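PDB 3GLV: FAD synthase from Thermoplasma volcanium GSS1, which probably transfers the AMP portion of ATP to FMN, making the coenzyme FAD and releasing diphosphate, and depends on a divalent metal ion. Local coordinates for residues 20-25 / 58-63; 26-31 / 86-91; 37-42 / 47-52; 75-80 / 103-108. All blocks are in the same frame, centred on the assembly; numbering follows the deposited sequence.

Interaction 1: residues 20-25 / 58-63; sequences HYLKES and ALISEL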
loop_
_atom_site.group_PDB
_atom_site.type_symbol
_atom_site.label_atom_id
_atom_site.label_comp_id
_atom_site.label_asym_id
_atom_site.label_seq_id
_atom_site.Cartn_x
_atom_site.Cartn_y
_atom_site.Cartn_z
ATOM N N HIS A 20 1.635 -1.849 10.223
ATOM C CA HIS A 20 1.646 -2.693 11.452
ATOM C C HIS A 20 0.216 -2.695 12.059
ATOM O O HIS A 20 -0.277 -3.742 12.452
ATOM C CB HIS A 20 2.652 -2.202 12.443
ATOM C CG HIS A 20 2.594 -2.844 13.806
ATOM N ND1 HIS A 20 3.239 -4.037 14.094
ATOM C CD2 HIS A 20 2.125 -2.374 14.995
ATOM C CE1 HIS A 20 3.080 -4.312 15.386
ATOM N NE2 HIS A 20 2.420 -3.315 15.961
ATOM N N TYR A 21 -0.454 -1.566 12.110
ATOM C CA TYR A 21 -1.802 -1.503 12.653
ATOM C C TYR A 21 -2.763 -2.392 11.895
ATOM O O TYR A 21 -3.422 -3.183 12.482
ATOM C CB TYR A 21 -2.307 -0.058 12.700
ATOM C CG TYR A 21 -3.764 0.156 13.094
ATOM C CD1 TYR A 21 -4.242 -0.224 14.307
ATOM C CD2 TYR A 21 -4.623 0.781 12.246
ATOM C CE1 TYR A 21 -5.524 0.001 14.646
ATOM C CE2 TYR A 21 -5.901 1.004 12.573
ATOM C CZ TYR A 21 -6.353 0.616 13.766
ATOM O OH TYR A 21 -7.638 0.858 14.052
ATOM N N LEU A 22 -2.794 -2.254 10.583
ATOM C CA LEU A 22 -3.662 -3.030 9.746
ATOM C C LEU A 22 -3.326 -4.536 9.775
ATOM O O LEU A 22 -4.174 -5.329 9.996
ATOM C CB LEU A 22 -3.668 -2.477 8.331
ATOM C CG LEU A 22 -4.180 -1.053 8.168
ATOM C CD1 LEU A 22 -4.258 -0.613 6.724
ATOM C CD2 LEU A 22 -5.514 -0.924 8.828
ATOM N N LYS A 23 -2.072 -4.895 9.588
ATOM C CA LYS A 23 -1.646 -6.276 9.577
ATOM C C LYS A 23 -1.940 -6.985 10.867
ATOM O O LYS A 23 -2.397 -8.162 10.855
ATOM C CB LYS A 23 -0.185 -6.400 9.206
ATOM C CG LYS A 23 0.318 -7.794 9.163
ATOM C CD LYS A 23 1.802 -7.898 8.626
ATOM C CE LYS A 23 1.921 -7.526 7.131
ATOM N NZ LYS A 23 3.298 -7.908 6.704
ATOM N N GLU A 24 -1.691 -6.314 11.992
ATOM C CA GLU A 24 -1.935 -6.963 13.283
ATOM C C GLU A 24 -3.456 -7.054 13.508
ATOM O O GLU A 24 -3.916 -8.015 14.067
ATOM C CB GLU A 24 -1.252 -6.236 14.425
ATOM C CG GLU A 24 0.269 -6.272 14.371
ATOM C CD GLU A 24 0.825 -7.683 14.344
ATOM O OE1 GLU A 24 0.719 -8.385 15.356
ATOM O OE2 GLU A 24 1.366 -8.085 13.309
ATOM N N SER A 25 -4.233 -6.073 13.003
ATOM C CA SER A 25 -5.657 -6.142 13.150
ATOM C C SER A 25 -6.173 -7.357 12.392
ATOM O O SER A 25 -7.010 -8.070 12.907
ATOM C CB SER A 25 -6.356 -4.863 12.706
ATOM O OG SER A 25 -5.930 -3.743 13.487
ATOM N N ALA A 58 -9.240 4.470 -1.748
ATOM C CA ALA A 58 -8.788 3.614 -2.866
ATOM C C ALA A 58 -7.403 3.012 -2.618
ATOM O O ALA A 58 -7.166 1.827 -2.893
ATOM C CB ALA A 58 -8.801 4.401 -4.174
ATOM N N LEU A 59 -6.472 3.813 -2.094
ATOM C CA LEU A 59 -5.154 3.285 -1.824
ATOM C C LEU A 59 -5.215 2.241 -0.733
ATOM O O LEU A 59 -4.674 1.146 -0.919
ATOM C CB LEU A 59 -4.152 4.385 -1.461
ATOM C CG LEU A 59 -2.689 4.065 -1.558
ATOM C CD1 LEU A 59 -2.222 3.433 -2.919
ATOM C CD2 LEU A 59 -1.856 5.337 -1.202
ATOM N N ILE A 60 -5.880 2.535 0.379
ATOM C CA ILE A 60 -6.029 1.531 1.478
ATOM C C ILE A 60 -6.590 0.179 0.959
ATOM O O ILE A 60 -6.176 -0.890 1.381
ATOM C CB ILE A 60 -6.939 2.099 2.613
ATOM C CG1 ILE A 60 -6.088 2.832 3.639
ATOM C CG2 ILE A 60 -7.739 1.004 3.336
ATOM C CD1 ILE A 60 -5.098 1.917 4.347
ATOM N N SER A 61 -7.505 0.245 -0.008
ATOM C CA SER A 61 -8.157 -0.939 -0.581
ATOM C C SER A 61 -7.164 -1.824 -1.355
ATOM O O SER A 61 -7.496 -2.963 -1.726
ATOM C CB SER A 61 -9.252 -0.503 -1.578
ATOM O OG SER A 61 -10.271 0.105 -0.792
ATOM N N GLU A 62 -5.989 -1.296 -1.656
ATOM C CA GLU A 62 -5.027 -2.040 -2.469
ATOM C C GLU A 62 -4.109 -2.886 -1.621
ATOM O O GLU A 62 -3.264 -3.608 -2.185
ATOM C CB GLU A 62 -4.217 -1.078 -3.370
ATOM C CG GLU A 62 -5.080 -0.408 -4.485
ATOM C CD GLU A 62 -5.534 -1.363 -5.554
ATOM O OE1 GLU A 62 -4.849 -2.393 -5.767
ATOM O OE2 GLU A 62 -6.542 -1.049 -6.238
ATOM N N LEU A 63 -4.231 -2.801 -0.295
ATOM C CA LEU A 63 -3.395 -3.604 0.598
ATOM C C LEU A 63 -3.852 -5.034 0.777
ATOM O O LEU A 63 -5.046 -5.313 1.009
ATOM C CB LEU A 63 -3.289 -2.972 1.972
ATOM C CG LEU A 63 -2.707 -1.555 1.965
ATOM C CD1 LEU A 63 -2.933 -0.937 3.338
ATOM C CD2 LEU A 63 -1.236 -1.597 1.538
#
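Leu22 meets Ile60 and Leu63 in a small, buried and wholly apolar contact on one face of the parallel sheet, where helix 16-26 lies beside helix 53-60 and the type I turn of residues 60-63. The backbones stay well apart: the nearest pair of CA atoms, those of Leu22 and Leu63, are 9.2 Å from each other, and side chains bridge the distance. A single methyl of Leu22 does the touching. Its CG is anti to the carbonyl carbon (chi1 -62°) and its CD1 anti to CA (chi2 -175°), which sends CD1 outward from the helix. There Leu22 CD1 lies 3.6 Å from Ile60 CD1 and 3.7 Å from Leu63 CD1. Those two methyls are themselves 3.7 Å apart, Ile60 CD1 to Leu63 CD1, which makes the three a nearly equilateral triangle. Leu22 and Leu63 lie nearly perpendicular. The turn puts Ile60 and Leu63 side by side; its closing bond runs from Leu63 N to Ile60 O (3.2 Å). Val34 of strand 31-36 is touched by both Leu22 and Ile60, and Ile60 also packs on Phe11, an inferred ATP-binding residue. Nearby, Lys23 is paired with Glu62 of the second subunit, and reciprocally. With no polar atom between the segments, the contact rests on methyl packing and the exclusion of water, while charged bonds to the partner subunit lie at its margin.

Interaction 2: residues 26-31 / 86-91; sequences KKLGDE and PDIITL
Leu28 and Ile88 hold the nearest CA atoms of the two segments, 8.2 Å apart, with a type I turn of residues 26-29 on one side and the extended strand 88-91 on the other. The turn, closed by Gly29 N to Lys26 O at 3.1 Å, ends helix 16-26 and leads into strand 31-36, so it belongs to the first beta-alpha-beta crossover (strand 4-9, helix 16-26, strand 31-36) of this Rossmann-like nucleotidyltransferase fold. Strand 4-9 lies between strands 31-36 and 88-91 in the sheet. The turn covers one sheet face: Ile88 and Thr90 direct their side chains to it, whereas Ile89 between them packs against Leu102 of helix 96-109 on the other face. Leu28 carries the contact from its side. A chi1 of -64° sets its CG beside the backbone N and brings CD1 to 3.8 Å from Thr90 OG1, the two side chains passing at a slant. The methyl of Thr90 is modelled too close to Ser25 OG, so the rotation of Thr90, and with it this approach, is less certain. Both Leu28 and Ile88 also touch Val116 of strand 114-117, which extends the apolar patch to the next strand. Ile88 has its CG1 branch stretched out (chi2 179°), and the CD1 methyl at its end rests against the base of Leu28, 3.9 Å from Leu28 O and 4.2 Å from Leu28 CB.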
loop_
_atom_site.group_PDB
_atom_site.type_symbol
_atom_site.label_atom_id
_atom_site.label_comp_id
_atom_site.label_asym_id
_atom_site.label_seq_id
_atom_site.Cartn_x
_atom_site.Cartn_y
_atom_site.Cartn_z
ATOM N N LYS A 26 -5.675 -7.583 11.164
ATOM C CA LYS A 26 -6.136 -8.694 10.329
ATOM C C LYS A 26 -5.877 -10.026 11.019
ATOM O O LYS A 26 -6.701 -10.936 10.985
ATOM C CB LYS A 26 -5.488 -8.652 8.970
ATOM C CG LYS A 26 -5.805 -9.855 8.038
ATOM C CD LYS A 26 -7.278 -10.042 7.752
ATOM C CE LYS A 26 -7.507 -11.141 6.699
ATOM N NZ LYS A 26 -7.710 -10.621 5.357
ATOM N N LYS A 27 -4.752 -10.112 11.722
ATOM C CA LYS A 27 -4.379 -11.345 12.398
ATOM C C LYS A 27 -5.445 -11.769 13.403
ATOM O O LYS A 27 -5.451 -12.937 13.808
ATOM C CB LYS A 27 -3.052 -11.211 13.144
ATOM C CG LYS A 27 -1.858 -11.225 12.233
ATOM C CD LYS A 27 -0.568 -11.113 13.002
ATOM C CE LYS A 27 0.597 -11.142 12.036
ATOM N NZ LYS A 27 1.848 -10.653 12.704
ATOM N N LEU A 28 -6.287 -10.842 13.859
ATOM C CA LEU A 28 -7.198 -11.171 14.955
ATOM C C LEU A 28 -8.510 -11.813 14.444
ATOM O O LEU A 28 -9.337 -12.265 15.239
ATOM C CB LEU A 28 -7.500 -9.937 15.826
ATOM C CG LEU A 28 -6.417 -9.208 16.635
ATOM C CD1 LEU A 28 -6.928 -7.793 17.027
ATOM C CD2 LEU A 28 -5.927 -9.996 17.858
ATOM N N GLY A 29 -8.724 -11.841 13.134
ATOM C CA GLY A 29 -9.958 -12.388 12.615
ATOM C C GLY A 29 -9.829 -12.884 11.189
ATOM O O GLY A 29 -8.752 -13.306 10.765
ATOM N N ASP A 30 -10.937 -12.809 10.449
ATOM C CA ASP A 30 -11.013 -13.350 9.093
ATOM C C ASP A 30 -11.303 -12.335 8.043
ATOM O O ASP A 30 -11.028 -12.550 6.863
ATOM C CB ASP A 30 -12.167 -14.365 9.086
ATOM C CG ASP A 30 -11.911 -15.502 10.027
ATOM O OD1 ASP A 30 -10.969 -16.252 9.720
ATOM O OD2 ASP A 30 -12.602 -15.621 11.069
ATOM N N GLU A 31 -11.930 -11.234 8.436
ATOM C CA GLU A 31 -12.217 -10.145 7.533
ATOM C C GLU A 31 -11.776 -8.830 8.214
ATOM O O GLU A 31 -12.179 -8.548 9.302
ATOM C CB GLU A 31 -13.712 -10.119 7.249
ATOM C CG GLU A 31 -14.172 -9.044 6.292
ATOM C CD GLU A 31 -15.655 -8.832 6.317
ATOM O OE1 GLU A 31 -16.272 -9.047 7.366
ATOM O OE2 GLU A 31 -16.205 -8.380 5.308
ATOM N N PRO A 86 -18.938 -4.947 13.501
ATOM C CA PRO A 86 -17.716 -5.716 13.681
ATOM C C PRO A 86 -17.804 -6.608 14.918
ATOM O O PRO A 86 -18.570 -6.294 15.808
ATOM C CB PRO A 86 -16.686 -4.610 13.938
ATOM C CG PRO A 86 -17.415 -3.619 14.730
ATOM C CD PRO A 86 -18.800 -3.587 14.073
ATOM N N ASP A 87 -17.043 -7.708 14.954
ATOM C CA ASP A 87 -16.845 -8.467 16.222
ATOM C C ASP A 87 -15.781 -7.806 17.099
ATOM O O ASP A 87 -15.785 -7.920 18.354
ATOM C CB ASP A 87 -16.447 -9.912 15.909
ATOM C CG ASP A 87 -17.479 -10.615 15.065
ATOM O OD1 ASP A 87 -18.649 -10.666 15.497
ATOM O OD2 ASP A 87 -17.163 -11.065 13.971
ATOM N N ILE A 88 -14.812 -7.170 16.439
ATOM C CA ILE A 88 -13.664 -6.542 17.110
ATOM C C ILE A 88 -13.360 -5.214 16.533
ATOM O O ILE A 88 -13.409 -5.012 15.301
ATOM C CB ILE A 88 -12.373 -7.423 16.975
ATOM C CG1 ILE A 88 -12.563 -8.783 17.649
ATOM C CG2 ILE A 88 -11.167 -6.726 17.525
ATOM C CD1 ILE A 88 -11.303 -9.732 17.533
ATOM N N ILE A 89 -13.126 -4.268 17.426
ATOM C CA ILE A 89 -12.661 -2.955 17.059
ATOM C C ILE A 89 -11.245 -2.806 17.574
ATOM O O ILE A 89 -10.895 -3.104 18.764
ATOM C CB ILE A 89 -13.549 -1.808 17.547
ATOM C CG1 ILE A 89 -14.908 -1.936 16.968
ATOM C CG2 ILE A 89 -12.920 -0.426 17.080
ATOM C CD1 ILE A 89 -16.008 -0.907 17.533
ATOM N N THR A 90 -10.414 -2.386 16.650
ATOM C CA THR A 90 -8.983 -2.252 16.880
ATOM C C THR A 90 -8.561 -0.781 17.112
ATOM O O THR A 90 -8.946 0.097 16.349
ATOM C CB THR A 90 -8.392 -2.941 15.650
ATOM O OG1 THR A 90 -8.114 -4.346 15.959
ATOM C CG2 THR A 90 -7.469 -2.342 15.184
ATOM N N LEU A 91 -7.838 -0.535 18.210
ATOM C CA LEU A 91 -7.193 0.781 18.476
ATOM C C LEU A 91 -5.631 0.689 18.522
ATOM O O LEU A 91 -5.078 -0.361 18.787
ATOM C CB LEU A 91 -7.691 1.390 19.781
ATOM C CG LEU A 91 -9.189 1.681 19.972
ATOM C CD1 LEU A 91 -9.451 2.065 21.370
ATOM C CD2 LEU A 91 -9.705 2.736 18.992
#

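Interaction 3: residues 37-42 / 47-52; sequences ARDSTA and KIPIFD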
loop_
_atom_site.group_PDB
_atom_site.type_symbol
_atom_site.label_atom_id
_atom_site.label_comp_id
_atom_site.label_asym_id
_atom_site.label_seq_id
_atom_site.Cartn_x
_atom_site.Cartn_y
_atom_site.Cartn_z
ATOM N N ALA A 37 -11.339 8.003 7.364
ATOM C CA ALA A 37 -11.966 9.285 7.734
ATOM C C ALA A 37 -12.261 10.152 6.504
ATOM O O ALA A 37 -11.436 10.256 5.605
ATOM C CB ALA A 37 -11.073 10.038 8.701
ATOM N N ARG A 38 -13.467 10.722 6.450
ATOM C CA ARG A 38 -13.795 11.765 5.510
ATOM C C ARG A 38 -12.884 12.959 5.699
ATOM O O ARG A 38 -12.358 13.204 6.772
ATOM C CB ARG A 38 -15.250 12.226 5.699
ATOM C CG ARG A 38 -16.214 11.167 5.206
ATOM C CD ARG A 38 -17.653 11.511 5.239
ATOM N NE ARG A 38 -18.408 10.369 4.718
ATOM C CZ ARG A 38 -18.679 10.148 3.425
ATOM N NH1 ARG A 38 -18.300 11.010 2.488
ATOM N NH2 ARG A 38 -19.346 9.047 3.061
ATOM N N ASP A 39 -12.727 13.712 4.632
ATOM C CA ASP A 39 -11.940 14.942 4.686
ATOM C C ASP A 39 -12.459 15.946 5.724
ATOM O O ASP A 39 -11.658 16.545 6.440
ATOM C CB ASP A 39 -11.844 15.602 3.300
ATOM C CG ASP A 39 -10.995 14.790 2.282
ATOM O OD1 ASP A 39 -9.859 14.259 2.622
ATOM O OD2 ASP A 39 -11.434 14.757 1.089
ATOM N N SER A 40 -13.777 16.113 5.861
ATOM C CA SER A 40 -14.308 17.030 6.906
ATOM C C SER A 40 -13.927 16.589 8.324
ATOM O O SER A 40 -13.472 17.391 9.148
ATOM C CB SER A 40 -15.841 17.206 6.820
ATOM O OG SER A 40 -16.542 15.965 6.638
ATOM N N THR A 41 -14.145 15.316 8.618
ATOM C CA THR A 41 -13.775 14.751 9.913
ATOM C C THR A 41 -12.293 14.986 10.225
ATOM O O THR A 41 -11.956 15.542 11.279
ATOM C CB THR A 41 -14.032 13.208 9.900
ATOM O OG1 THR A 41 -15.368 12.989 9.453
ATOM C CG2 THR A 41 -13.820 12.590 11.288
ATOM N N ALA A 42 -11.402 14.580 9.315
ATOM C CA ALA A 42 -9.978 14.831 9.541
ATOM C C ALA A 42 -9.684 16.326 9.794
ATOM O O ALA A 42 -8.984 16.693 10.752
ATOM C CB ALA A 42 -9.099 14.277 8.354
ATOM N N LYS A 47 -6.356 17.731 11.504
ATOM C CA LYS A 47 -5.325 17.149 10.671
ATOM C C LYS A 47 -5.770 17.220 9.225
ATOM O O LYS A 47 -6.453 16.321 8.748
ATOM C CB LYS A 47 -5.048 15.695 11.081
ATOM C CG LYS A 47 -5.272 15.428 12.586
ATOM C CD LYS A 47 -4.800 14.015 12.981
ATOM C CE LYS A 47 -5.717 12.905 12.463
ATOM N NZ LYS A 47 -4.898 11.663 12.149
ATOM N N ILE A 48 -5.394 18.295 8.544
ATOM C CA ILE A 48 -5.726 18.479 7.144
ATOM C C ILE A 48 -4.972 17.417 6.324
ATOM O O ILE A 48 -3.758 17.377 6.355
ATOM C CB ILE A 48 -5.343 19.905 6.686
ATOM C CG1 ILE A 48 -6.283 20.930 7.356
ATOM C CG2 ILE A 48 -5.379 20.041 5.162
ATOM C CD1 ILE A 48 -5.893 22.430 7.146
ATOM N N PRO A 49 -5.678 16.535 5.614
ATOM C CA PRO A 49 -4.882 15.587 4.802
ATOM C C PRO A 49 -4.575 16.155 3.399
ATOM O O PRO A 49 -5.381 16.893 2.848
ATOM C CB PRO A 49 -5.772 14.364 4.702
ATOM C CG PRO A 49 -7.194 14.881 5.046
ATOM C CD PRO A 49 -7.103 16.191 5.687
ATOM N N ILE A 50 -3.427 15.808 2.836
ATOM C CA ILE A 50 -3.016 16.283 1.517
ATOM C C ILE A 50 -3.680 15.487 0.356
ATOM O O ILE A 50 -3.849 15.996 -0.772
ATOM C CB ILE A 50 -1.434 16.233 1.475
ATOM C CG1 ILE A 50 -0.888 17.153 0.418
ATOM C CG2 ILE A 50 -0.918 14.833 1.340
ATOM C CD1 ILE A 50 0.612 17.203 0.439
ATOM N N PHE A 51 -4.043 14.233 0.633
ATOM C CA PHE A 51 -4.798 13.417 -0.329
ATOM C C PHE A 51 -6.292 13.450 0.008
ATOM O O PHE A 51 -6.671 13.361 1.181
ATOM C CB PHE A 51 -4.283 11.976 -0.294
ATOM C CG PHE A 51 -3.005 11.762 -1.050
ATOM C CD1 PHE A 51 -3.019 11.716 -2.448
ATOM C CD2 PHE A 51 -1.818 11.497 -0.386
ATOM C CE1 PHE A 51 -1.882 11.484 -3.164
ATOM C CE2 PHE A 51 -0.641 11.258 -1.083
ATOM C CZ PHE A 51 -0.661 11.272 -2.508
ATOM N N ASP A 52 -7.138 13.531 -1.014
ATOM C CA ASP A 52 -8.604 13.615 -0.786
ATOM C C ASP A 52 -9.143 12.244 -0.369
ATOM O O ASP A 52 -8.470 11.220 -0.525
ATOM C CB ASP A 52 -9.302 14.017 -2.081
ATOM C CG ASP A 52 -9.117 12.937 -3.141
ATOM O OD1 ASP A 52 -8.060 12.888 -3.835
ATOM O OD2 ASP A 52 -9.941 12.026 -3.161
#
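Ala42 and Lys47 are joined by the one hydrogen bond between the segments, Lys47 N to Ala42 O at 2.9 Å. It is nearly straight at the hydrogen (165°), although the donor stands 34° off the carbonyl plane. Beside it the methyl of Ala42 packs on the loop, with Ala42 CB 3.4 Å from Lys47 O and 3.8 Å from Pro49 CD. The carboxylate of Asp39, one helical turn earlier, is swung to the same loop by a chi1 of -68°. Asp39 OD1 is 3.7 Å from Pro49 CG, and Asp39 OD2 is 3.6 Å from Asp52 CA. Asp39 OD1 also comes within 3.6 Å of Phe51 O, two acceptors that cannot bond each other. Arg56 reconciles them, its NH2 making a salt bridge to Asp39 OD1 while its NE donates to Phe51 O and its NH1 to Ala37 O. Asp52 is the N-cap of helix 53-60 and bonds Ser55 OG, and Asp12 receives the backbone N-H groups of Ile50 and Phe51, so the later half of the loop is held, as its start is by the Lys47 bond. Lys47 packs on Val10, an inferred ATP-binding residue, and its NZ pairs with a bound sulfate, probably from the crystallisation liquor. A folded loop between two short helices, carrying such a lysine, is consistent with the rim of a nucleotide phosphate pocket in a cytidylyltransferase-like fold.

Interaction 4: residues 75-80 / 103-108; sequences GDMMKT and QSKINK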
loop_
_atom_site.group_PDB
_atom_site.type_symbol
_atom_site.label_atom_id
_atom_site.label_comp_id
_atom_site.label_asym_id
_atom_site.label_seq_id
_atom_site.Cartn_x
_atom_site.Cartn_y
_atom_site.Cartn_z
ATOM N N GLY A 75 -19.459 12.566 11.657
ATOM C CA GLY A 75 -19.185 12.964 13.020
ATOM C C GLY A 75 -19.980 12.128 13.981
ATOM O O GLY A 75 -20.571 12.629 14.909
ATOM N N ASP A 76 -19.966 10.828 13.746
ATOM C CA ASP A 76 -20.908 9.902 14.366
ATOM C C ASP A 76 -20.347 8.488 14.251
ATOM O O ASP A 76 -20.678 7.728 13.309
ATOM C CB ASP A 76 -22.245 9.998 13.636
ATOM C CG ASP A 76 -23.312 9.079 14.233
ATOM O OD1 ASP A 76 -23.069 8.513 15.340
ATOM O OD2 ASP A 76 -24.383 8.940 13.581
ATOM N N MET A 77 -19.469 8.140 15.186
ATOM C CA MET A 77 -18.745 6.868 15.111
ATOM C C MET A 77 -19.673 5.662 15.357
ATOM O O MET A 77 -19.597 4.616 14.665
ATOM C CB MET A 77 -17.630 6.884 16.149
ATOM C CG MET A 77 -16.923 5.547 16.360
ATOM S SD MET A 77 -15.859 5.687 17.818
ATOM C CE MET A 77 -17.095 5.662 19.153
ATOM N N MET A 78 -20.564 5.816 16.338
ATOM C CA MET A 78 -21.452 4.722 16.669
ATOM C C MET A 78 -22.329 4.382 15.482
ATOM O O MET A 78 -22.649 3.242 15.309
ATOM C CB MET A 78 -22.289 4.999 17.942
ATOM C CG MET A 78 -21.539 4.614 19.279
ATOM S SD MET A 78 -20.771 2.918 19.419
ATOM C CE MET A 78 -22.172 1.867 18.953
ATOM N N LYS A 79 -22.695 5.352 14.646
ATOM C CA LYS A 79 -23.419 5.007 13.423
ATOM C C LYS A 79 -22.613 4.074 12.500
ATOM O O LYS A 79 -23.171 3.139 11.923
ATOM C CB LYS A 79 -23.821 6.227 12.663
ATOM C CG LYS A 79 -24.622 5.918 11.390
ATOM C CD LYS A 79 -25.336 7.187 10.933
ATOM C CE LYS A 79 -26.125 6.991 9.651
ATOM N NZ LYS A 79 -26.633 8.333 9.159
ATOM N N THR A 80 -21.311 4.323 12.359
ATOM C CA THR A 80 -20.468 3.388 11.634
ATOM C C THR A 80 -20.449 1.995 12.304
ATOM O O THR A 80 -20.608 0.990 11.620
ATOM C CB THR A 80 -19.029 3.958 11.394
ATOM O OG1 THR A 80 -19.126 5.180 10.647
ATOM C CG2 THR A 80 -18.132 2.961 10.616
ATOM N N GLN A 103 -15.552 1.606 25.348
ATOM C CA GLN A 103 -16.045 0.545 26.170
ATOM C C GLN A 103 -17.313 0.964 26.930
ATOM O O GLN A 103 -18.260 0.188 26.979
ATOM C CB GLN A 103 -14.979 0.062 27.144
ATOM C CG GLN A 103 -15.395 -1.156 27.883
ATOM C CD GLN A 103 -15.530 -2.370 26.976
ATOM O OE1 GLN A 103 -14.594 -2.727 26.269
ATOM N NE2 GLN A 103 -16.703 -3.010 26.998
ATOM N N SER A 104 -17.347 2.172 27.500
ATOM C CA SER A 104 -18.571 2.647 28.198
ATOM C C SER A 104 -19.756 2.717 27.257
ATOM O O SER A 104 -20.855 2.378 27.653
ATOM C CB SER A 104 -18.424 4.052 28.802
ATOM O OG SER A 104 -17.396 4.071 29.787
ATOM N N LYS A 105 -19.528 3.188 26.026
ATOM C CA LYS A 105 -20.615 3.227 25.031
ATOM C C LYS A 105 -21.197 1.828 24.744
ATOM O O LYS A 105 -22.414 1.627 24.805
ATOM C CB LYS A 105 -20.138 3.863 23.735
ATOM C CG LYS A 105 -19.876 5.379 23.868
ATOM C CD LYS A 105 -19.713 6.061 22.450
ATOM C CE LYS A 105 -19.362 7.578 22.560
ATOM N NZ LYS A 105 -18.012 7.802 23.094
ATOM N N ILE A 106 -20.291 0.877 24.500
ATOM C CA ILE A 106 -20.621 -0.523 24.266
ATOM C C ILE A 106 -21.437 -1.084 25.399
ATOM O O ILE A 106 -22.485 -1.680 25.165
ATOM C CB ILE A 106 -19.323 -1.429 24.085
ATOM C CG1 ILE A 106 -18.602 -1.137 22.798
ATOM C CG2 ILE A 106 -19.630 -2.952 24.087
ATOM C CD1 ILE A 106 -19.468 -0.511 21.812
ATOM N N ASN A 107 -20.940 -0.889 26.620
ATOM C CA ASN A 107 -21.563 -1.424 27.799
ATOM C C ASN A 107 -22.962 -0.840 28.010
ATOM O O ASN A 107 -23.846 -1.573 28.356
ATOM C CB ASN A 107 -20.747 -1.101 29.065
ATOM C CG ASN A 107 -19.396 -1.845 29.125
ATOM O OD1 ASN A 107 -19.119 -2.706 28.307
ATOM N ND2 ASN A 107 -18.555 -1.496 30.117
ATOM N N LYS A 108 -23.146 0.472 27.853
ATOM C CA LYS A 108 -24.466 1.066 28.052
ATOM C C LYS A 108 -25.476 0.448 27.090
ATOM O O LYS A 108 -26.607 0.146 27.467
ATOM C CB LYS A 108 -24.424 2.600 27.871
ATOM C CG LYS A 108 -25.802 3.255 27.933
ATOM C CD LYS A 108 -25.752 4.792 27.967
ATOM C CE LYS A 108 -27.174 5.375 28.007
ATOM N NZ LYS A 108 -27.213 6.883 27.965
#
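Met78 and Lys105 form the heart of an apolar contact between the first turn of helix 77-84 and helix 96-109. Their CA atoms are the nearest pair of the two segments, 8.5 Å apart. The two side chains run antiparallel alongside each other, and the closest approach is between methylenes, Met78 CG to Lys105 CD at 3.9 Å. The chain of Lys105 is straight as far as CE and bends only at chi4 (69°), so its aliphatic stem lies along the methionines. Met77 adds its terminal methyl to the same stem, with Met77 CE 4.2 Å from Lys105 CD. Met78 is bent at chi2 and chi3, and its sulfur is turned toward the buried Ile106, with Met78 SD 4.4 Å from Ile106 CD1. Ile111, beyond the end of helix 96-109, touches both Met78 and Ile106 and continues the apolar layer.

No polar bond crosses between the segments; two side-chain bonds lie within them. Asp76, the N-cap of helix 77-84, accepts from the backbone, Lys79 N to Asp76 OD1 at 3.3 Å, with the donor well above the carboxylate plane. On the other helix Gln103 NE2 donates to Asn107 OD1 at 2.8 Å, the acceptor lying in the amide plane of Gln103.

With no hydrogen bond or ion pair between the two segments, the contact depends on dispersion and on the fit of the aliphatic methionine and lysine chains over the buried Ile106.

How the interactions relate
From the N terminus, helix 16-26 begins interaction 1, which closes only when residues 58-63 return to it. Interaction 2 starts at residues 26-31, within that loop, and closes at 86-91, so the two cross; they also touch, through Tyr21 OH and Thr90 O. Interaction 3, 37-42 with 47-52, is nested inside both. Interaction 4 opens at 75-80, after interactions 1 and 3 have closed, and ends at 103-108, crossing interaction 2. Interaction 1 joins helix 16-26 to the end of helix 53-60, interaction 2 lays its exit turn on strand 88-91, interaction 3 links helix 39-44 to the loop leading into helix 53-60, and interaction 4 pairs helices flanking the opposite sheet face.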